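Local coordinates for protein ricin B-related lectin (Polyporus squamosus, PDB 5MUA) that binds galactose through a beta-trefoil lectin part and carries a calcium-dependent, papain-like cysteine protease part that takes up the inhibitor E-64, at residues L48-P53 with F227-F232; I8-S13 with T145-S150; A233-L238 with Y250-E255. One frame throughout, in Å; residues are numbered along the deposited sequence.

Contact 1: residues L48-P53 with F227-F232; sequences LWLIEP and FKANGF
Leu50 sends one methyl, CD2, against the loop residues Ala229, Asn230 and Phe232, and this one methyl makes all the close contacts of Leu50 with the loop. The tight point is its approach to the carbonyl O of Asn230, 3.2 Å from CD2. The same CD2 lies 4.0 Å from CD1 of Phe232 and also faces CB of Ala229, so a single methyl meets a peptide oxygen, a ring and a second methyl. The leucine reaches them because CG stands opposite the backbone N (chi1 171°), which extends the branch toward the loop. It meets the Phe232 ring at a slant. Nearer the start of both segments, Leu48 CD1 touches the rim of the Phe227 ring, close to the ring plane, at 3.9 Å from CE1. Leu178 and Leu180 of strand 178-180 both pack on Phe232, and Leu180 also meets Phe227, continuing the apolar layer.

The other side is wet. No direct hydrogen bond joins the two segments; instead the Glu52 carboxylate reaches the loop through waters. One molecule donates to OE2 of Glu52 and to the carbonyl O of Gly231, 2.7 Å from each. Two others lie between the same carboxylate and Asn230, one beside its backbone O and one beside its OD1. The positive phi of Gly231 (88°) turns the backbone here. In the second subunit, Ile205 packs on Phe232 and Ser203 on Asn230, placing this loop at the dimer interface as well. A hydrophobic seam with a hydrated margin thus joins strand 49-53 of the ricin-type beta-trefoil to the loop between helix 208-226 and strand 233-243 of the papain-like part, an interdomain junction of a chimerolectin.

Contact 2: residues I8-S13 with T145-S150; sequences IYYIAS and TFQKLS
Tyr9 and Phe146 form a T-shaped pair on one face of the two strands, the edge of Phe146 directed at the face of Tyr9, with centroids 5.6 Å apart and planes at 86°. Ile11 runs alongside the phenylalanine, its CG1 3.7 Å from CE2 of Phe146. On the opposite face Leu149 places CD1 over the centre of the Tyr10 ring, 3.6 Å from the centroid and only 1° off the normal, a nearly ideal CH-pi contact. Gln147, extended with CG anti to the backbone N (chi1 173°), brings OE1 to the edge of that ring, 3.6 Å from CD2 of Tyr10, with the amide plane steeply inclined to it.

Backbone pairing sets this register. Tyr10 with Gln147 and Ala12 with Thr145 are hydrogen-bonded antiparallel pairs, each joined in both directions, while Tyr9 with Lys148 and Ile11 with Phe146 are non-hydrogen-bonded pairs. Beyond them, Leu149 N gives a 2.7 Å bond to Ile8 O, and a side chain takes over at the end: Ile8 N donates to Ser150 OG at 2.9 Å.

The next shell fixes the polar ends. Tyr9 OH bonds to Gly5 O and Gln4 N, Tyr10 OH is held by Asp43 and Arg256, and Lys148 NZ reaches Gln4 OE1. Strand 7-13 is flanked by strand 49-53 on its other side, whereas strand 144-152 pairs antiparallel with strand 178-180 of the protease part; the pair therefore joins the first and last strands of the beta-trefoil, beside the border with the protease part.

Contact 3: residues A233-L238 with Y250-E255; sequences ALLCGL and YNWFVE
Gly237 O is gripped twice by neighbouring residues of the other strand. Asn251 ND2 donates over 3.0 Å at an N-H...O angle of 162°, with the oxygen lying in the amide plane, and Trp252 N donates over 3.1 Å from the opposite face of the carbonyl, well out of its plane. The asparagine nitrogen also bonds to Ala212 O, tying the strands to helix 208-226. In return Gly237 N gives a 2.8 Å bond to Trp252 O, in the plane of that carbonyl, completing the hydrogen-bonded antiparallel pair.

The indole of Trp252 folds back across the glycine. With CG between the backbone N and the carbonyl carbon (chi1 62°), its five-membered ring makes a CH-pi contact with Gly237 CA, which sits over the ring face 3.4 Å from the centroid and 15° off the normal. At the ring edge, NE1 makes a weak bond to Leu238 O.

Farther along, Leu235 CD2 packs on Val254 CG2 at 3.7 Å, and Cys236 SG approaches Phe253 obliquely, 3.8 Å from CZ. Leu235 O and Val254 N are buried without a polar partner. Helix 153-162 packs on Leu235, Trp252 and Val254, while helix 208-226 meets Cys236, Leu238 and Asn251. Strands 233-243 and 246-255 thus form an antiparallel beta hairpin of the papain-like part, with both helices packed against it.

Overall arrangement
Contacts 1 and 2 interlock along the chain, their segments alternating, whereas contact 3 follows both. Centres of contacts 1 and 2 are 13 Å apart, and the two touch because strands 49-53 and 7-13 are neighbours: Trp49 O lies 2.8 Å from Tyr9 N, probably hydrogen-bonded, and Phe232 packs on Ile8. Contact 3 is about 19 Å from contact 1 and 20 Å from contact 2, centre to centre; it touches contact 1 where Phe227 packs on Leu234, but stays about 6 Å from contact 2 between nearest atoms. In space, contact 2 lies within the trefoil, contact 1 at the interdomain loop and contact 3 in the protease hairpin, linking the galactose-binding and calcium-dependent parts.

Contact 1: residues L48-P53 with F227-F232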
# COMPACT_ATOMS: atom_id res chain seq x y z
N LEU B 48 -23.99 8.72 -3.16
CA LEU B 48 -23.21 8.60 -4.38
C LEU B 48 -23.83 7.61 -5.32
O LEU B 48 -24.08 6.49 -4.93
CB LEU B 48 -21.79 8.16 -4.05
CG LEU B 48 -21.05 9.15 -3.14
CD1 LEU B 48 -19.79 8.49 -2.54
CD2 LEU B 48 -20.68 10.44 -3.90
N TRP B 49 -23.99 8.02 -6.58
CA TRP B 49 -24.63 7.16 -7.57
C TRP B 49 -23.73 6.85 -8.75
O TRP B 49 -23.22 7.77 -9.44
CB TRP B 49 -25.93 7.80 -8.07
CG TRP B 49 -26.89 7.99 -6.94
CD1 TRP B 49 -27.03 9.12 -6.18
CD2 TRP B 49 -27.79 7.01 -6.33
NE1 TRP B 49 -27.96 8.93 -5.23
CE2 TRP B 49 -28.46 7.67 -5.29
CE3 TRP B 49 -28.13 5.69 -6.62
CZ2 TRP B 49 -29.43 7.03 -4.48
CZ3 TRP B 49 -29.11 5.03 -5.83
CH2 TRP B 49 -29.75 5.72 -4.77
N LEU B 50 -23.53 5.55 -8.98
CA LEU B 50 -22.70 5.04 -10.05
C LEU B 50 -23.63 4.68 -11.19
O LEU B 50 -24.46 3.83 -11.05
CB LEU B 50 -21.89 3.79 -9.61
CG LEU B 50 -21.15 3.04 -10.73
CD1 LEU B 50 -20.10 3.90 -11.48
CD2 LEU B 50 -20.40 1.85 -10.19
N ILE B 51 -23.47 5.41 -12.29
CA ILE B 51 -24.40 5.41 -13.41
C ILE B 51 -23.67 4.78 -14.56
O ILE B 51 -22.61 5.28 -14.98
CB ILE B 51 -24.87 6.83 -13.71
CG1 ILE B 51 -25.63 7.33 -12.50
CG2 ILE B 51 -25.81 6.80 -14.92
CD1 ILE B 51 -26.26 8.70 -12.69
N GLU B 52 -24.15 3.63 -14.99
CA GLU B 52 -23.46 2.78 -15.95
C GLU B 52 -24.31 2.51 -17.20
O GLU B 52 -25.41 2.08 -17.10
CB GLU B 52 -22.95 1.48 -15.35
CG GLU B 52 -21.94 1.69 -14.23
CD GLU B 52 -21.65 0.44 -13.41
OE1 GLU B 52 -22.56 -0.00 -12.68
OE2 GLU B 52 -20.54 -0.12 -13.54
N PRO B 53 -23.71 2.71 -18.38
CA PRO B 53 -24.45 2.50 -19.63
C PRO B 53 -24.80 1.06 -19.80
O PRO B 53 -23.97 0.20 -19.44
CB PRO B 53 -23.48 3.01 -20.71
CG PRO B 53 -22.12 2.84 -20.11
CD PRO B 53 -22.32 3.13 -18.62
N PHE B 227 -17.61 0.51 -0.03
CA PHE B 227 -18.43 0.52 -1.24
C PHE B 227 -18.76 -0.88 -1.69
O PHE B 227 -17.86 -1.67 -1.97
CB PHE B 227 -17.79 1.30 -2.35
CG PHE B 227 -17.57 2.75 -1.99
CD1 PHE B 227 -18.61 3.64 -2.03
CD2 PHE B 227 -16.35 3.23 -1.62
CE1 PHE B 227 -18.40 4.97 -1.72
CE2 PHE B 227 -16.14 4.57 -1.27
CZ PHE B 227 -17.18 5.42 -1.32
N LYS B 228 -20.04 -1.21 -1.70
CA LYS B 228 -20.49 -2.55 -2.14
C LYS B 228 -20.62 -2.67 -3.64
O LYS B 228 -20.63 -3.77 -4.22
CB LYS B 228 -21.73 -2.99 -1.39
CG LYS B 228 -21.50 -3.16 0.12
CD LYS B 228 -22.77 -3.13 0.98
CE LYS B 228 -23.83 -4.17 0.57
NZ LYS B 228 -23.60 -5.57 1.05
N ALA B 229 -20.71 -1.54 -4.32
CA ALA B 229 -20.66 -1.57 -5.82
C ALA B 229 -19.24 -1.87 -6.26
O ALA B 229 -18.30 -1.64 -5.50
CB ALA B 229 -21.10 -0.19 -6.36
N ASN B 230 -19.09 -2.44 -7.42
CA ASN B 230 -17.82 -2.53 -8.09
C ASN B 230 -17.74 -1.57 -9.31
O ASN B 230 -18.65 -0.73 -9.49
CB ASN B 230 -17.66 -3.99 -8.47
CG ASN B 230 -18.55 -4.39 -9.55
OD1 ASN B 230 -19.36 -3.58 -10.03
ND2 ASN B 230 -18.38 -5.64 -10.05
N GLY B 231 -16.67 -1.65 -10.09
CA GLY B 231 -16.59 -0.95 -11.33
C GLY B 231 -16.05 0.46 -11.27
O GLY B 231 -16.15 1.19 -12.24
N PHE B 232 -15.43 0.82 -10.14
CA PHE B 232 -14.66 2.05 -10.03
C PHE B 232 -13.62 1.86 -8.91
O PHE B 232 -13.70 0.90 -8.11
CB PHE B 232 -15.54 3.24 -9.62
CG PHE B 232 -16.10 3.14 -8.23
CD1 PHE B 232 -17.16 2.27 -7.90
CD2 PHE B 232 -15.65 3.98 -7.23
CE1 PHE B 232 -17.66 2.22 -6.58
CE2 PHE B 232 -16.19 3.92 -5.94
CZ PHE B 232 -17.17 3.03 -5.62
O HOH W 1 -18.30 1.40 -13.79
O HOH W 2 -21.19 -1.33 -10.65
O HOH W 3 -19.45 -2.50 -12.78

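Contact 2: residues I8-S13 with T145-S150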
# COMPACT_ATOMS: atom_id res chain seq x y z
N ILE B 8 -19.80 8.80 -11.70
CA ILE B 8 -20.37 8.80 -10.33
C ILE B 8 -20.81 10.21 -10.10
O ILE B 8 -20.08 11.19 -10.45
CB ILE B 8 -19.32 8.37 -9.26
CG1 ILE B 8 -18.89 6.92 -9.59
CG2 ILE B 8 -19.89 8.50 -7.88
CD1 ILE B 8 -17.64 6.45 -8.87
N TYR B 9 -22.02 10.35 -9.55
CA TYR B 9 -22.68 11.62 -9.44
C TYR B 9 -23.44 11.81 -8.16
O TYR B 9 -23.90 10.84 -7.54
CB TYR B 9 -23.71 11.73 -10.54
CG TYR B 9 -23.21 11.65 -11.91
CD1 TYR B 9 -23.09 10.43 -12.58
CD2 TYR B 9 -22.92 12.81 -12.61
CE1 TYR B 9 -22.65 10.39 -13.86
CE2 TYR B 9 -22.52 12.80 -13.93
CZ TYR B 9 -22.39 11.57 -14.59
OH TYR B 9 -21.98 11.55 -15.90
N TYR B 10 -23.59 13.07 -7.73
CA TYR B 10 -24.73 13.44 -6.87
C TYR B 10 -25.89 13.71 -7.81
O TYR B 10 -25.68 14.24 -8.94
CB TYR B 10 -24.46 14.75 -6.12
CG TYR B 10 -23.36 14.75 -5.08
CD1 TYR B 10 -23.30 13.80 -4.08
CD2 TYR B 10 -22.46 15.84 -5.03
CE1 TYR B 10 -22.30 13.85 -3.10
CE2 TYR B 10 -21.46 15.93 -4.04
CZ TYR B 10 -21.37 14.93 -3.10
OH TYR B 10 -20.40 14.99 -2.09
N ILE B 11 -27.06 13.30 -7.40
CA ILE B 11 -28.29 13.58 -8.18
C ILE B 11 -29.10 14.50 -7.26
O ILE B 11 -29.64 14.07 -6.25
CB ILE B 11 -29.07 12.29 -8.48
CG1 ILE B 11 -28.19 11.24 -9.20
CG2 ILE B 11 -30.32 12.61 -9.31
CD1 ILE B 11 -28.87 9.90 -9.43
N ALA B 12 -29.17 15.79 -7.60
CA ALA B 12 -29.85 16.76 -6.75
C ALA B 12 -31.16 17.18 -7.38
O ALA B 12 -31.24 17.30 -8.61
CB ALA B 12 -28.99 18.02 -6.56
N SER B 13 -32.10 17.48 -6.53
CA SER B 13 -33.43 18.04 -7.03
C SER B 13 -33.24 19.44 -7.56
O SER B 13 -32.63 20.25 -6.91
CB SER B 13 -34.43 18.11 -5.90
OG SER B 13 -35.67 18.65 -6.35
N THR B 145 -30.44 17.75 -11.20
CA THR B 145 -29.11 18.09 -11.66
C THR B 145 -28.15 17.00 -11.29
O THR B 145 -28.40 16.28 -10.39
CB THR B 145 -28.64 19.44 -11.14
OG1 THR B 145 -28.54 19.43 -9.74
CG2 THR B 145 -29.64 20.53 -11.54
N PHE B 146 -27.13 16.84 -12.11
CA PHE B 146 -26.09 15.83 -11.88
C PHE B 146 -24.73 16.53 -11.71
O PHE B 146 -24.35 17.31 -12.58
CB PHE B 146 -26.02 14.96 -13.11
CG PHE B 146 -27.15 14.02 -13.21
CD1 PHE B 146 -28.36 14.44 -13.77
CD2 PHE B 146 -27.05 12.74 -12.75
CE1 PHE B 146 -29.40 13.53 -13.91
CE2 PHE B 146 -28.10 11.84 -12.88
CZ PHE B 146 -29.29 12.25 -13.42
N GLN B 147 -24.04 16.27 -10.59
CA GLN B 147 -22.70 16.78 -10.42
C GLN B 147 -21.74 15.60 -10.53
O GLN B 147 -21.85 14.70 -9.75
CB GLN B 147 -22.59 17.45 -9.05
CG GLN B 147 -21.14 17.82 -8.82
CD GLN B 147 -20.85 18.51 -7.52
OE1 GLN B 147 -21.74 18.91 -6.79
NE2 GLN B 147 -19.58 18.60 -7.22
N LYS B 148 -20.84 15.64 -11.50
CA LYS B 148 -19.90 14.52 -11.73
C LYS B 148 -18.84 14.57 -10.67
O LYS B 148 -18.30 15.61 -10.39
CB LYS B 148 -19.24 14.62 -13.09
CG LYS B 148 -18.52 13.32 -13.45
CD LYS B 148 -17.99 13.34 -14.88
CE LYS B 148 -16.89 14.40 -15.06
NZ LYS B 148 -16.38 14.36 -16.46
N LEU B 149 -18.58 13.43 -10.06
CA LEU B 149 -17.60 13.29 -8.99
C LEU B 149 -16.49 12.35 -9.41
O LEU B 149 -15.63 12.02 -8.57
CB LEU B 149 -18.31 12.75 -7.77
CG LEU B 149 -19.52 13.59 -7.37
CD1 LEU B 149 -20.20 12.94 -6.21
CD2 LEU B 149 -19.17 15.02 -6.97
N SER B 150 -16.53 11.81 -10.62
CA SER B 150 -15.57 10.83 -11.13
C SER B 150 -14.72 11.39 -12.27
O SER B 150 -15.07 12.40 -12.88
CB SER B 150 -16.29 9.57 -11.67
OG SER B 150 -17.30 9.94 -12.58

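Contact 3: residues A233-L238 with Y250-E255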
# COMPACT_ATOMS: atom_id res chain seq x y z
N ALA B 233 -12.68 2.82 -8.86
CA ALA B 233 -11.65 2.84 -7.84
C ALA B 233 -11.63 4.19 -7.24
O ALA B 233 -12.26 5.12 -7.74
CB ALA B 233 -10.29 2.53 -8.47
N LEU B 234 -10.91 4.30 -6.14
CA LEU B 234 -10.67 5.58 -5.48
C LEU B 234 -9.34 6.15 -5.92
O LEU B 234 -8.30 5.46 -5.86
CB LEU B 234 -10.69 5.39 -3.95
CG LEU B 234 -11.93 4.78 -3.28
CD1 LEU B 234 -11.80 4.86 -1.78
CD2 LEU B 234 -13.26 5.37 -3.72
N LEU B 235 -9.33 7.41 -6.35
CA LEU B 235 -8.08 8.07 -6.75
C LEU B 235 -7.20 8.36 -5.56
O LEU B 235 -7.60 9.08 -4.68
CB LEU B 235 -8.33 9.39 -7.50
CG LEU B 235 -7.04 10.09 -8.00
CD1 LEU B 235 -6.17 9.21 -8.89
CD2 LEU B 235 -7.37 11.39 -8.66
N CYS B 236 -6.02 7.72 -5.52
CA CYS B 236 -5.04 8.08 -4.51
C CYS B 236 -3.69 7.87 -5.18
O CYS B 236 -3.25 6.76 -5.33
CB CYS B 236 -5.15 7.21 -3.26
SG CYS B 236 -3.92 7.66 -2.01
N GLY B 237 -3.07 8.94 -5.59
CA GLY B 237 -1.77 8.87 -6.25
C GLY B 237 -0.59 8.67 -5.32
O GLY B 237 -0.62 9.11 -4.15
N LEU B 238 0.40 7.99 -5.86
CA LEU B 238 1.76 7.88 -5.28
C LEU B 238 2.71 8.63 -6.20
O LEU B 238 2.60 8.49 -7.44
CB LEU B 238 2.18 6.43 -5.14
CG LEU B 238 3.61 6.14 -4.66
CD1 LEU B 238 3.79 6.71 -3.26
CD2 LEU B 238 3.80 4.66 -4.57
N TYR B 250 5.38 10.94 -1.64
CA TYR B 250 4.18 11.65 -1.14
C TYR B 250 3.02 11.23 -2.00
O TYR B 250 3.17 10.41 -2.97
CB TYR B 250 4.36 13.22 -1.19
CG TYR B 250 5.01 13.71 -2.46
CD1 TYR B 250 6.40 13.59 -2.66
CD2 TYR B 250 4.27 14.26 -3.49
CE1 TYR B 250 7.01 13.97 -3.84
CE2 TYR B 250 4.87 14.65 -4.70
CZ TYR B 250 6.24 14.54 -4.88
OH TYR B 250 6.83 14.92 -6.05
N ASN B 251 1.85 11.68 -1.61
CA ASN B 251 0.63 11.28 -2.32
C ASN B 251 0.02 12.49 -3.07
O ASN B 251 0.43 13.63 -2.88
CB ASN B 251 -0.37 10.70 -1.33
CG ASN B 251 0.15 9.44 -0.64
OD1 ASN B 251 0.50 9.45 0.54
ND2 ASN B 251 0.18 8.36 -1.38
N TRP B 252 -0.98 12.22 -3.90
CA TRP B 252 -1.57 13.25 -4.70
C TRP B 252 -2.97 12.87 -5.14
O TRP B 252 -3.33 11.67 -5.20
CB TRP B 252 -0.76 13.59 -5.90
CG TRP B 252 -0.55 12.46 -6.91
CD1 TRP B 252 0.47 11.53 -6.90
CD2 TRP B 252 -1.33 12.19 -8.08
NE1 TRP B 252 0.33 10.68 -8.00
CE2 TRP B 252 -0.74 11.09 -8.75
CE3 TRP B 252 -2.49 12.76 -8.63
CZ2 TRP B 252 -1.29 10.53 -9.87
CZ3 TRP B 252 -3.00 12.22 -9.78
CH2 TRP B 252 -2.40 11.14 -10.41
N PHE B 253 -3.71 13.90 -5.49
CA PHE B 253 -5.12 13.81 -5.75
C PHE B 253 -5.51 14.88 -6.77
O PHE B 253 -4.71 15.82 -7.09
CB PHE B 253 -5.90 14.11 -4.44
CG PHE B 253 -5.66 13.11 -3.34
CD1 PHE B 253 -6.32 11.88 -3.34
CD2 PHE B 253 -4.81 13.39 -2.32
CE1 PHE B 253 -6.04 10.91 -2.37
CE2 PHE B 253 -4.56 12.46 -1.31
CZ PHE B 253 -5.18 11.22 -1.34
N VAL B 254 -6.75 14.78 -7.22
CA VAL B 254 -7.37 15.92 -7.93
C VAL B 254 -8.49 16.39 -7.10
O VAL B 254 -8.98 15.70 -6.23
CB VAL B 254 -7.76 15.64 -9.41
CG1 VAL B 254 -6.59 15.12 -10.21
CG2 VAL B 254 -8.89 14.66 -9.55
N GLU B 255 -8.88 17.64 -7.34
CA GLU B 255 -9.81 18.34 -6.48
C GLU B 255 -11.20 18.18 -7.07
O GLU B 255 -11.39 18.33 -8.26
CB GLU B 255 -9.47 19.86 -6.49
CG GLU B 255 -8.21 20.26 -5.71
CD GLU B 255 -8.42 20.09 -4.24
OE1 GLU B 255 -9.53 20.32 -3.73
OE2 GLU B 255 -7.47 19.78 -3.56